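Local coordinates for protein 3-oxo-glucose-6-phosphate:glutamate aminotransferase (Bacillus subtilis subsp. subtilis, PDB 4K2M) that catalyses the reversible pyridoxal phosphate-dependent, glutamate-coupled transamination of 3-dehydro-glucose 6-phosphate to kanosamine 6-phosphate, a step of antibiotic biosynthesis, at residues Pro149-Glu157 / Tyr381-Lys389; Thr176-Ile184 / Leu200-Ile210. One frame throughout, in Å; residues are numbered along the deposited sequence.

Interaction 1: residues Pro149-Glu157 / Tyr381-Lys389; sequences PANSFSATE and YPILSHMQK. With O1G (3-deoxy-3-[(E)-({3-hydroxy-2-methyl-5-[(phosphonooxy)methyl]pyridin-4-yl}methylidene)amino]-6-O-phosphono-alpha-D-gluco pyranose), chain C; EDO (1,2-ethanediol), chain G.
F153 and Y381, both substrate-binding residues, form part of the active-site wall beside the external aldimine. F153 lays one ring face against the sugar, C2 of O1G standing over its centre, because chi1 of 179° swings CG to the far side from the backbone N. F153 CB lies over one face of the Y381 ring, 3.9 Å from the centroid, a CH-pi contact. The two rings meet obliquely, their planes at 44°. F153 CD1 comes within 3.4 Å of Y381 CE1. The sugar hydroxyl O2 of O1G sits at the edge of the tyrosine ring, in its plane, and is hydrogen-bonded to Y381 OH at 2.6 Å.

Farther from the ligand, the backbones are joined by S385 N to A150 O, 2.8 Å and nearly straight. S385 OG gives its proton to E157 OE1 over 2.6 Å, approaching from above the carboxylate plane, and also accepts from waters 1 and 4. Water 5 joins E157 OE1, S154 OG and Q388 NE2. E157 OE2 turns to a salt bridge with K287 of the second subunit, whose backbone N also binds Q388 OE1. The contact thus ties the start of helix 154-163 to the loop between helices 362-373 and 391-396, with Y169 of strand 166-169 against A150, E157 and S385, and helix 403-411 against L384.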
loop_
_atom_site.group_PDB
_atom_site.type_symbol
_atom_site.label_atom_id
_atom_site.label_comp_id
_atom_site.label_asym_id
_atom_site.label_seq_id
_atom_site.Cartn_x
_atom_site.Cartn_y
_atom_site.Cartn_z
ATOM N N PRO A 149 -19.197 12.677 10.260
ATOM C CA PRO A 149 -20.358 12.719 9.359
ATOM C C PRO A 149 -20.615 11.373 8.688
ATOM O O PRO A 149 -19.733 10.500 8.637
ATOM C CB PRO A 149 -19.947 13.762 8.317
ATOM C CG PRO A 149 -18.451 13.591 8.222
ATOM C CD PRO A 149 -17.997 13.290 9.639
ATOM N N ALA A 150 -21.815 11.213 8.138
ATOM C CA ALA A 150 -22.195 9.966 7.486
ATOM C C ALA A 150 -22.131 10.032 5.964
ATOM O O ALA A 150 -22.547 9.079 5.286
ATOM C CB ALA A 150 -23.609 9.575 7.926
ATOM N N ASN A 151 -21.614 11.133 5.416
ATOM C CA ASN A 151 -21.641 11.325 3.966
ATOM C C ASN A 151 -20.271 11.320 3.299
ATOM O O ASN A 151 -20.131 11.757 2.158
ATOM C CB ASN A 151 -22.376 12.628 3.624
ATOM C CG ASN A 151 -21.647 13.859 4.128
ATOM O OD1 ASN A 151 -20.831 13.773 5.051
ATOM N ND2 ASN A 151 -21.934 15.022 3.523
ATOM N N SER A 152 -19.259 10.817 3.996
ATOM C CA SER A 152 -17.918 10.733 3.419
ATOM C C SER A 152 -17.791 9.451 2.589
ATOM O O SER A 152 -18.705 8.625 2.543
ATOM C CB SER A 152 -16.867 10.737 4.538
ATOM O OG SER A 152 -15.564 10.832 3.984
ATOM N N PHE A 153 -16.660 9.288 1.923
ATOM C CA PHE A 153 -16.332 8.018 1.284
ATOM C C PHE A 153 -16.196 6.967 2.382
ATOM O O PHE A 153 -15.827 7.288 3.515
ATOM C CB PHE A 153 -15.018 8.182 0.514
ATOM C CG PHE A 153 -14.548 6.926 -0.177
ATOM C CD1 PHE A 153 -15.343 6.290 -1.129
ATOM C CD2 PHE A 153 -13.299 6.405 0.104
ATOM C CE1 PHE A 153 -14.901 5.126 -1.775
ATOM C CE2 PHE A 153 -12.854 5.236 -0.523
ATOM C CZ PHE A 153 -13.654 4.604 -1.465
ATOM N N SER A 154 -16.487 5.706 2.066
ATOM C CA SER A 154 -16.532 4.663 3.098
ATOM C C SER A 154 -15.215 4.506 3.855
ATOM O O SER A 154 -15.174 3.927 4.941
ATOM C CB SER A 154 -16.936 3.312 2.485
ATOM O OG SER A 154 -18.253 3.356 1.976
ATOM N N ALA A 155 -14.130 5.003 3.283
ATOM C CA ALA A 155 -12.817 4.874 3.914
ATOM C C ALA A 155 -12.754 5.485 5.299
ATOM O O ALA A 155 -12.042 4.986 6.172
ATOM C CB ALA A 155 -11.761 5.517 3.038
ATOM N N THR A 156 -13.485 6.580 5.499
ATOM C CA THR A 156 -13.413 7.301 6.763
ATOM C C THR A 156 -13.956 6.402 7.889
ATOM O O THR A 156 -13.267 6.157 8.887
ATOM C CB THR A 156 -14.174 8.646 6.702
ATOM O OG1 THR A 156 -13.800 9.368 5.517
ATOM C CG2 THR A 156 -13.874 9.507 7.937
ATOM N N GLU A 157 -15.168 5.882 7.711
ATOM C CA GLU A 157 -15.771 5.002 8.718
ATOM C C GLU A 157 -14.977 3.697 8.829
ATOM O O GLU A 157 -14.857 3.119 9.917
ATOM C CB GLU A 157 -17.246 4.712 8.377
ATOM C CG GLU A 157 -17.442 3.707 7.251
ATOM C CD GLU A 157 -18.839 3.706 6.660
ATOM O OE1 GLU A 157 -19.251 4.748 6.101
ATOM O OE2 GLU A 157 -19.512 2.652 6.727
ATOM N N TYR A 381 -21.364 10.482 -2.400
ATOM C CA TYR A 381 -21.285 9.052 -2.697
ATOM C C TYR A 381 -22.708 8.507 -2.636
ATOM O O TYR A 381 -23.594 9.155 -2.083
ATOM C CB TYR A 381 -20.375 8.362 -1.655
ATOM C CG TYR A 381 -18.981 8.941 -1.750
ATOM C CD1 TYR A 381 -18.055 8.406 -2.626
ATOM C CD2 TYR A 381 -18.625 10.082 -1.029
ATOM C CE1 TYR A 381 -16.780 8.965 -2.764
ATOM C CE2 TYR A 381 -17.355 10.655 -1.164
ATOM C CZ TYR A 381 -16.444 10.085 -2.029
ATOM O OH TYR A 381 -15.181 10.633 -2.172
ATOM N N PRO A 382 -22.945 7.323 -3.226
ATOM C CA PRO A 382 -24.346 6.896 -3.404
ATOM C C PRO A 382 -25.088 6.422 -2.153
ATOM O O PRO A 382 -26.330 6.477 -2.132
ATOM C CB PRO A 382 -24.239 5.754 -4.425
ATOM C CG PRO A 382 -22.814 5.256 -4.297
ATOM C CD PRO A 382 -22.003 6.501 -4.003
ATOM N N ILE A 383 -24.374 5.966 -1.125
ATOM C CA ILE A 383 -25.042 5.416 0.056
ATOM C C ILE A 383 -24.427 6.054 1.297
ATOM O O ILE A 383 -23.203 6.085 1.441
ATOM C CB ILE A 383 -24.888 3.870 0.137
ATOM C CG1 ILE A 383 -25.400 3.209 -1.143
ATOM C CG2 ILE A 383 -25.628 3.321 1.364
ATOM C CD1 ILE A 383 -25.139 1.703 -1.222
ATOM N N LEU A 384 -25.266 6.596 2.171
ATOM C CA LEU A 384 -24.795 7.196 3.424
ATOM C C LEU A 384 -24.392 6.102 4.421
ATOM O O LEU A 384 -24.910 4.997 4.345
ATOM C CB LEU A 384 -25.900 8.057 4.017
ATOM C CG LEU A 384 -26.262 9.241 3.121
ATOM C CD1 LEU A 384 -27.463 9.979 3.714
ATOM C CD2 LEU A 384 -25.072 10.168 3.020
ATOM N N SER A 385 -23.476 6.406 5.342
ATOM C CA SER A 385 -22.935 5.410 6.272
ATOM C C SER A 385 -24.000 4.622 7.044
ATOM O O SER A 385 -23.900 3.406 7.186
ATOM C CB SER A 385 -21.994 6.083 7.281
ATOM O OG SER A 385 -20.922 6.707 6.601
ATOM N N HIS A 386 -25.004 5.326 7.555
ATOM C CA HIS A 386 -26.025 4.697 8.398
ATOM C C HIS A 386 -27.088 3.965 7.576
ATOM O O HIS A 386 -28.043 3.412 8.124
ATOM C CB HIS A 386 -26.659 5.735 9.327
ATOM C CG HIS A 386 -27.430 6.801 8.615
ATOM N ND1 HIS A 386 -26.899 7.545 7.583
ATOM C CD2 HIS A 386 -28.692 7.264 8.805
ATOM C CE1 HIS A 386 -27.804 8.407 7.155
ATOM N NE2 HIS A 386 -28.899 8.264 7.883
ATOM N N MET A 387 -26.904 3.941 6.260
ATOM C CA MET A 387 -27.854 3.293 5.353
ATOM C C MET A 387 -27.202 2.155 4.579
ATOM O O MET A 387 -27.810 1.558 3.695
ATOM C CB MET A 387 -28.466 4.325 4.407
ATOM C CG MET A 387 -29.194 5.430 5.179
ATOM S SD MET A 387 -29.916 6.685 4.119
ATOM C CE MET A 387 -31.186 5.729 3.264
ATOM N N GLN A 388 -25.959 1.841 4.923
ATOM C CA GLN A 388 -25.280 0.719 4.284
ATOM C C GLN A 388 -25.907 -0.593 4.769
ATOM O O GLN A 388 -26.282 -0.720 5.937
ATOM C CB GLN A 388 -23.779 0.730 4.610
ATOM C CG GLN A 388 -22.981 1.883 3.989
ATOM C CD GLN A 388 -22.653 1.672 2.517
ATOM O OE1 GLN A 388 -23.135 0.723 1.888
ATOM N NE2 GLN A 388 -21.812 2.557 1.955
ATOM N N LYS A 389 -26.019 -1.579 3.888
ATOM C CA LYS A 389 -26.698 -2.822 4.275
ATOM C C LYS A 389 -25.716 -3.836 4.845
ATOM O O LYS A 389 -25.348 -4.821 4.194
ATOM C CB LYS A 389 -27.462 -3.402 3.076
ATOM C CG LYS A 389 -28.754 -2.633 2.749
ATOM C CD LYS A 389 -29.225 -2.902 1.318
ATOM C CE LYS A 389 -30.685 -2.493 1.099
ATOM N NZ LYS A 389 -30.918 -1.019 1.171
HETATM P P O1G C . -7.281 6.583 0.172
HETATM C C3A O1G C . -11.739 10.275 0.677
HETATM O O3 O1G C . -12.329 10.778 -0.433
HETATM C C1 O1G C . -13.110 7.465 -4.869
HETATM N "N1'" O1G C . -11.355 10.273 3.011
HETATM C C2 O1G C . -12.919 8.220 -3.551
HETATM O O2 O1G C . -13.463 9.553 -3.838
HETATM C C9A O1G C . -11.973 10.811 1.947
HETATM C C2A O1G C . -12.892 11.997 2.184
HETATM C C3 O1G C . -11.454 8.297 -3.089
HETATM N "N3'" O1G C . -11.529 8.805 -1.708
HETATM O O1 O1G C . -12.600 8.207 -5.988
HETATM C C4 O1G C . -10.737 6.936 -3.198
HETATM O O4 O1G C . -9.353 7.338 -3.193
HETATM C C4A O1G C . -10.883 9.199 0.515
HETATM C C4B O1G C . -10.640 8.596 -0.811
HETATM C C5 O1G C . -11.001 6.369 -4.592
HETATM O O5 O1G C . -12.404 6.218 -4.838
HETATM C C5A O1G C . -10.260 8.657 1.636
HETATM C C5T O1G C . -9.290 7.465 1.655
HETATM C C6 O1G C . -10.530 4.953 -4.772
HETATM C C6A O1G C . -10.523 9.216 2.878
HETATM O OP1 O1G C . -7.230 5.485 1.213
HETATM O OP2 O1G C . -5.947 7.192 -0.102
HETATM O OP3 O1G C . -8.091 6.155 -1.074
HETATM O OP4 O1G C . -8.110 7.802 0.889
HETATM O O6 O1G C . -10.521 4.494 -6.070
HETATM P "P'" O1G C . -9.404 3.448 -6.564
HETATM O OP6 O1G C . -8.080 4.168 -6.419
HETATM O OP7 O1G C . -9.510 2.195 -5.725
HETATM O OP8 O1G C . -9.807 3.221 -8.023
HETATM C C1 EDO G . -24.094 13.363 -0.488
HETATM O O1 EDO G . -24.210 12.341 0.498
HETATM C C2 EDO G . -23.931 14.721 0.180
HETATM O O2 EDO G . -22.638 14.784 0.786
HETATM O O HOH W 1 -18.993 9.107 6.363
HETATM O O HOH W 2 -22.053 11.111 0.387
HETATM O O HOH W 3 -21.904 8.671 1.707
HETATM O O HOH W 4 -20.586 7.193 3.701
HETATM O O HOH W 5 -20.252 4.423 3.688
#

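Interaction 2: residues Thr176-Ile184 / Leu200-Ile210; sequences TFCIDPDKI and LYGKHSDMQHI. With EDO (1,2-ethanediol), chain G.
Two connecting segments pack side by side along their length: the loop between strands 166-169 and 192-195, and the loop that follows strand 192-195 together with the first turn of helix 207-217. At one end Y201 points its ring edge at the face of F177, an edge-to-face (T-shaped) pair with planes at 67° and Y201 CE2 3.7 Å from F177 CG. L200 CG lies over a face of the same tyrosine ring, and Y201 OH, whose protein partner is Y380 O, accepts from O2 of the ethanediol at 2.6 Å.

Midway, C178 SG nestles against the backbone, 3.5 Å from K203 O, and its CB meets S205 OG. An ST turn at T176 precedes it, T176 OG1 accepting from C178 N. Two waters bridge the backbones: water 6 donates to T176 O and L200 O, water 7 donates to I179 O and accepts from D206 N. These connections flank the mixed seven-stranded sheet of the large domain of the aspartate aminotransferase fold, in which strands 145-148, 192-195 and 220-224 run parallel. D206 holds the N-cap position of helix 207-217, its OD1 taking a weak bond from H209 N.

On the first turn of that helix, chi1 of -170° puts H209 CG opposite the backbone N and brings one ring face to P181 CB, a CH-pi contact with CB 3.7 Å from the ring centroid. H209 NE2 donates to D182 OD1 over 3.2 Å, reaching it from above the carboxylate plane. The buried side is apolar: I210 CD1 touches I179 CG2 at 3.8 Å, I210 CG1 meets I184 CD1, and both I179 and I184 rest on I147 of strand 145-148.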
loop_
_atom_site.group_PDB
_atom_site.type_symbol
_atom_site.label_atom_id
_atom_site.label_comp_id
_atom_site.label_asym_id
_atom_site.label_seq_id
_atom_site.Cartn_x
_atom_site.Cartn_y
_atom_site.Cartn_z
ATOM N N THR A 176 -22.783 23.335 3.163
ATOM C CA THR A 176 -21.342 23.102 3.058
ATOM C C THR A 176 -21.008 21.619 2.900
ATOM O O THR A 176 -19.891 21.283 2.517
ATOM C CB THR A 176 -20.572 23.607 4.298
ATOM O OG1 THR A 176 -20.850 22.760 5.416
ATOM C CG2 THR A 176 -20.959 25.048 4.651
ATOM N N PHE A 177 -21.968 20.755 3.236
ATOM C CA PHE A 177 -21.786 19.293 3.259
ATOM C C PHE A 177 -20.799 18.803 4.322
ATOM O O PHE A 177 -20.470 17.614 4.369
ATOM C CB PHE A 177 -21.401 18.731 1.887
ATOM C CG PHE A 177 -22.401 19.031 0.807
ATOM C CD1 PHE A 177 -23.561 18.261 0.681
ATOM C CD2 PHE A 177 -22.166 20.063 -0.099
ATOM C CE1 PHE A 177 -24.482 18.533 -0.326
ATOM C CE2 PHE A 177 -23.073 20.343 -1.101
ATOM C CZ PHE A 177 -24.242 19.581 -1.215
ATOM N N CYS A 178 -20.361 19.704 5.195
ATOM C CA CYS A 178 -19.436 19.336 6.264
ATOM C C CYS A 178 -20.168 19.185 7.581
ATOM O O CYS A 178 -21.278 19.700 7.758
ATOM C CB CYS A 178 -18.321 20.380 6.410
ATOM S SG CYS A 178 -17.279 20.484 4.950
ATOM N N ILE A 179 -19.528 18.487 8.513
ATOM C CA ILE A 179 -20.122 18.213 9.818
ATOM C C ILE A 179 -20.595 19.499 10.492
ATOM O O ILE A 179 -19.883 20.496 10.523
ATOM C CB ILE A 179 -19.131 17.427 10.709
ATOM C CG1 ILE A 179 -19.790 16.981 12.018
ATOM C CG2 ILE A 179 -17.855 18.230 10.978
ATOM C CD1 ILE A 179 -18.888 16.021 12.807
ATOM N N ASP A 180 -21.819 19.491 11.010
ATOM C CA ASP A 180 -22.381 20.714 11.595
ATOM C C ASP A 180 -21.869 20.842 13.026
ATOM O O ASP A 180 -22.209 20.029 13.888
ATOM C CB ASP A 180 -23.910 20.629 11.559
ATOM C CG ASP A 180 -24.599 21.930 11.975
ATOM O OD1 ASP A 180 -23.933 22.852 12.500
ATOM O OD2 ASP A 180 -25.828 22.010 11.784
ATOM N N PRO A 181 -21.034 21.858 13.297
ATOM C CA PRO A 181 -20.443 21.922 14.636
ATOM C C PRO A 181 -21.534 22.122 15.674
ATOM O O PRO A 181 -21.381 21.722 16.829
ATOM C CB PRO A 181 -19.556 23.169 14.581
ATOM C CG PRO A 181 -19.346 23.444 13.125
ATOM C CD PRO A 181 -20.614 22.986 12.450
ATOM N N ASP A 182 -22.644 22.713 15.251
ATOM C CA ASP A 182 -23.771 22.896 16.160
ATOM C C ASP A 182 -24.508 21.598 16.514
ATOM O O ASP A 182 -25.446 21.625 17.303
ATOM C CB ASP A 182 -24.754 23.908 15.578
ATOM C CG ASP A 182 -24.211 25.320 15.600
ATOM O OD1 ASP A 182 -23.489 25.661 16.561
ATOM O OD2 ASP A 182 -24.507 26.082 14.656
ATOM N N LYS A 183 -24.085 20.467 15.943
ATOM C CA LYS A 183 -24.724 19.173 16.227
ATOM C C LYS A 183 -23.789 18.226 16.966
ATOM O O LYS A 183 -24.166 17.113 17.341
ATOM C CB LYS A 183 -25.149 18.484 14.920
ATOM C CG LYS A 183 -26.223 19.200 14.132
ATOM C CD LYS A 183 -27.589 19.061 14.798
ATOM C CE LYS A 183 -28.686 19.469 13.826
ATOM N NZ LYS A 183 -30.024 19.473 14.481
ATOM N N ILE A 184 -22.555 18.658 17.168
ATOM C CA ILE A 184 -21.551 17.759 17.712
ATOM C C ILE A 184 -21.756 17.552 19.207
ATOM O O ILE A 184 -21.719 16.423 19.699
ATOM C CB ILE A 184 -20.132 18.298 17.431
ATOM C CG1 ILE A 184 -19.855 18.234 15.928
ATOM C CG2 ILE A 184 -19.082 17.506 18.211
ATOM C CD1 ILE A 184 -18.515 18.884 15.528
ATOM N N LEU A 200 -15.072 17.659 3.084
ATOM C CA LEU A 200 -15.675 16.937 1.970
ATOM C C LEU A 200 -15.741 17.780 0.715
ATOM O O LEU A 200 -16.108 18.967 0.759
ATOM C CB LEU A 200 -17.088 16.498 2.355
ATOM C CG LEU A 200 -17.718 15.460 1.426
ATOM C CD1 LEU A 200 -16.861 14.180 1.352
ATOM C CD2 LEU A 200 -19.119 15.133 1.948
ATOM N N TYR A 201 -15.374 17.141 -0.397
ATOM C CA TYR A 201 -15.339 17.741 -1.730
ATOM C C TYR A 201 -14.268 18.827 -1.828
ATOM O O TYR A 201 -14.153 19.488 -2.862
ATOM C CB TYR A 201 -16.709 18.305 -2.135
ATOM C CG TYR A 201 -17.866 17.346 -1.922
ATOM C CD1 TYR A 201 -17.717 15.981 -2.121
ATOM C CD2 TYR A 201 -19.105 17.819 -1.543
ATOM C CE1 TYR A 201 -18.784 15.102 -1.926
ATOM C CE2 TYR A 201 -20.170 16.956 -1.344
ATOM C CZ TYR A 201 -20.003 15.605 -1.549
ATOM O OH TYR A 201 -21.084 14.777 -1.341
ATOM N N GLY A 202 -13.480 19.000 -0.764
ATOM C CA GLY A 202 -12.444 20.031 -0.738
ATOM C C GLY A 202 -12.840 21.277 0.046
ATOM O O GLY A 202 -12.077 22.242 0.131
ATOM N N LYS A 203 -14.024 21.248 0.646
ATOM C CA LYS A 203 -14.505 22.374 1.465
ATOM C C LYS A 203 -14.002 22.211 2.899
ATOM O O LYS A 203 -14.125 21.143 3.487
ATOM C CB LYS A 203 -16.039 22.373 1.475
ATOM C CG LYS A 203 -16.695 23.423 2.351
ATOM C CD LYS A 203 -16.547 24.815 1.779
ATOM C CE LYS A 203 -17.408 25.802 2.571
ATOM N NZ LYS A 203 -17.246 27.182 2.033
ATOM N N HIS A 204 -13.452 23.280 3.466
ATOM C CA HIS A 204 -12.917 23.247 4.827
ATOM C C HIS A 204 -14.061 23.244 5.845
ATOM O O HIS A 204 -14.959 24.103 5.796
ATOM C CB HIS A 204 -12.034 24.486 5.041
ATOM C CG HIS A 204 -10.863 24.262 5.947
ATOM N ND1 HIS A 204 -9.738 25.059 5.914
ATOM C CD2 HIS A 204 -10.641 23.330 6.901
ATOM C CE1 HIS A 204 -8.875 24.631 6.821
ATOM N NE2 HIS A 204 -9.399 23.584 7.433
ATOM N N SER A 205 -14.039 22.277 6.766
ATOM C CA SER A 205 -14.995 22.240 7.868
ATOM C C SER A 205 -14.774 23.447 8.771
ATOM O O SER A 205 -13.730 24.096 8.693
ATOM C CB SER A 205 -14.785 20.986 8.702
ATOM O OG SER A 205 -15.051 19.821 7.959
ATOM N N ASP A 206 -15.738 23.733 9.650
ATOM C CA ASP A 206 -15.611 24.861 10.579
ATOM C C ASP A 206 -14.709 24.473 11.741
ATOM O O ASP A 206 -15.180 24.198 12.850
ATOM C CB ASP A 206 -16.983 25.283 11.098
ATOM C CG ASP A 206 -16.938 26.583 11.912
ATOM O OD1 ASP A 206 -15.834 27.080 12.265
ATOM O OD2 ASP A 206 -18.032 27.100 12.217
ATOM N N MET A 207 -13.403 24.475 11.491
ATOM C CA MET A 207 -12.466 23.871 12.437
ATOM C C MET A 207 -12.306 24.643 13.744
ATOM O O MET A 207 -12.112 24.035 14.808
ATOM C CB MET A 207 -11.109 23.634 11.774
ATOM C CG MET A 207 -11.127 22.549 10.683
ATOM S SD MET A 207 -11.597 20.949 11.334
ATOM C CE MET A 207 -10.167 20.568 12.329
ATOM N N GLN A 208 -12.403 25.962 13.690
ATOM C CA GLN A 208 -12.295 26.735 14.939
ATOM C C GLN A 208 -13.412 26.377 15.924
ATOM O O GLN A 208 -13.173 26.189 17.126
ATOM C CB GLN A 208 -12.269 28.248 14.663
ATOM C CG GLN A 208 -12.087 29.076 15.938
ATOM C CD GLN A 208 -11.910 30.558 15.658
ATOM O OE1 GLN A 208 -12.319 31.059 14.609
ATOM N NE2 GLN A 208 -11.294 31.265 16.597
ATOM N N HIS A 209 -14.628 26.242 15.409
ATOM C CA HIS A 209 -15.777 25.914 16.242
ATOM C C HIS A 209 -15.640 24.472 16.740
ATOM O O HIS A 209 -15.860 24.183 17.909
ATOM C CB HIS A 209 -17.059 26.141 15.435
ATOM C CG HIS A 209 -18.315 26.064 16.238
ATOM N ND1 HIS A 209 -18.337 25.686 17.565
ATOM C CD2 HIS A 209 -19.602 26.320 15.898
ATOM C CE1 HIS A 209 -19.584 25.711 18.005
ATOM N NE2 HIS A 209 -20.370 26.088 17.014
ATOM N N ILE A 210 -15.241 23.565 15.852
ATOM C CA ILE A 210 -14.968 22.190 16.249
ATOM C C ILE A 210 -13.915 22.122 17.363
ATOM O O ILE A 210 -14.086 21.393 18.336
ATOM C CB ILE A 210 -14.572 21.324 15.015
ATOM C CG1 ILE A 210 -15.766 21.208 14.062
ATOM C CG2 ILE A 210 -14.095 19.938 15.461
ATOM C CD1 ILE A 210 -15.443 20.522 12.717
HETATM C C1 EDO G . -24.094 13.363 -0.488
HETATM O O1 EDO G . -24.210 12.341 0.498
HETATM C C2 EDO G . -23.931 14.721 0.180
HETATM O O2 EDO G . -22.638 14.784 0.786
HETATM O O HOH W 6 -18.483 20.405 0.368
HETATM O O HOH W 7 -18.039 22.268 9.448
#

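Overall arrangement
Interaction 2 is nested in the chain loop that interaction 1 closes, and their centres lie 16 Å apart. They meet at N151, whose ND2 lies 3.1 Å from F177 O, probably hydrogen-bonded, and packs on L200 CD2; S152 CA also approaches L200 CD1 at 4.2 Å. One ethanediol, probably from the crystallisation liquor, lies between them, bonded to both N151 and Y201. Interaction 1 touches the aldimine directly, whereas 176-184/200-210 stands one layer behind: at their nearest atoms, the side chain of L200 is about 5 Å from O1G and about 4 Å from the side chain of Y381. Y201 N is hydrogen-bonded to OE1 of Q227, a pyridoxal phosphate-binding residue.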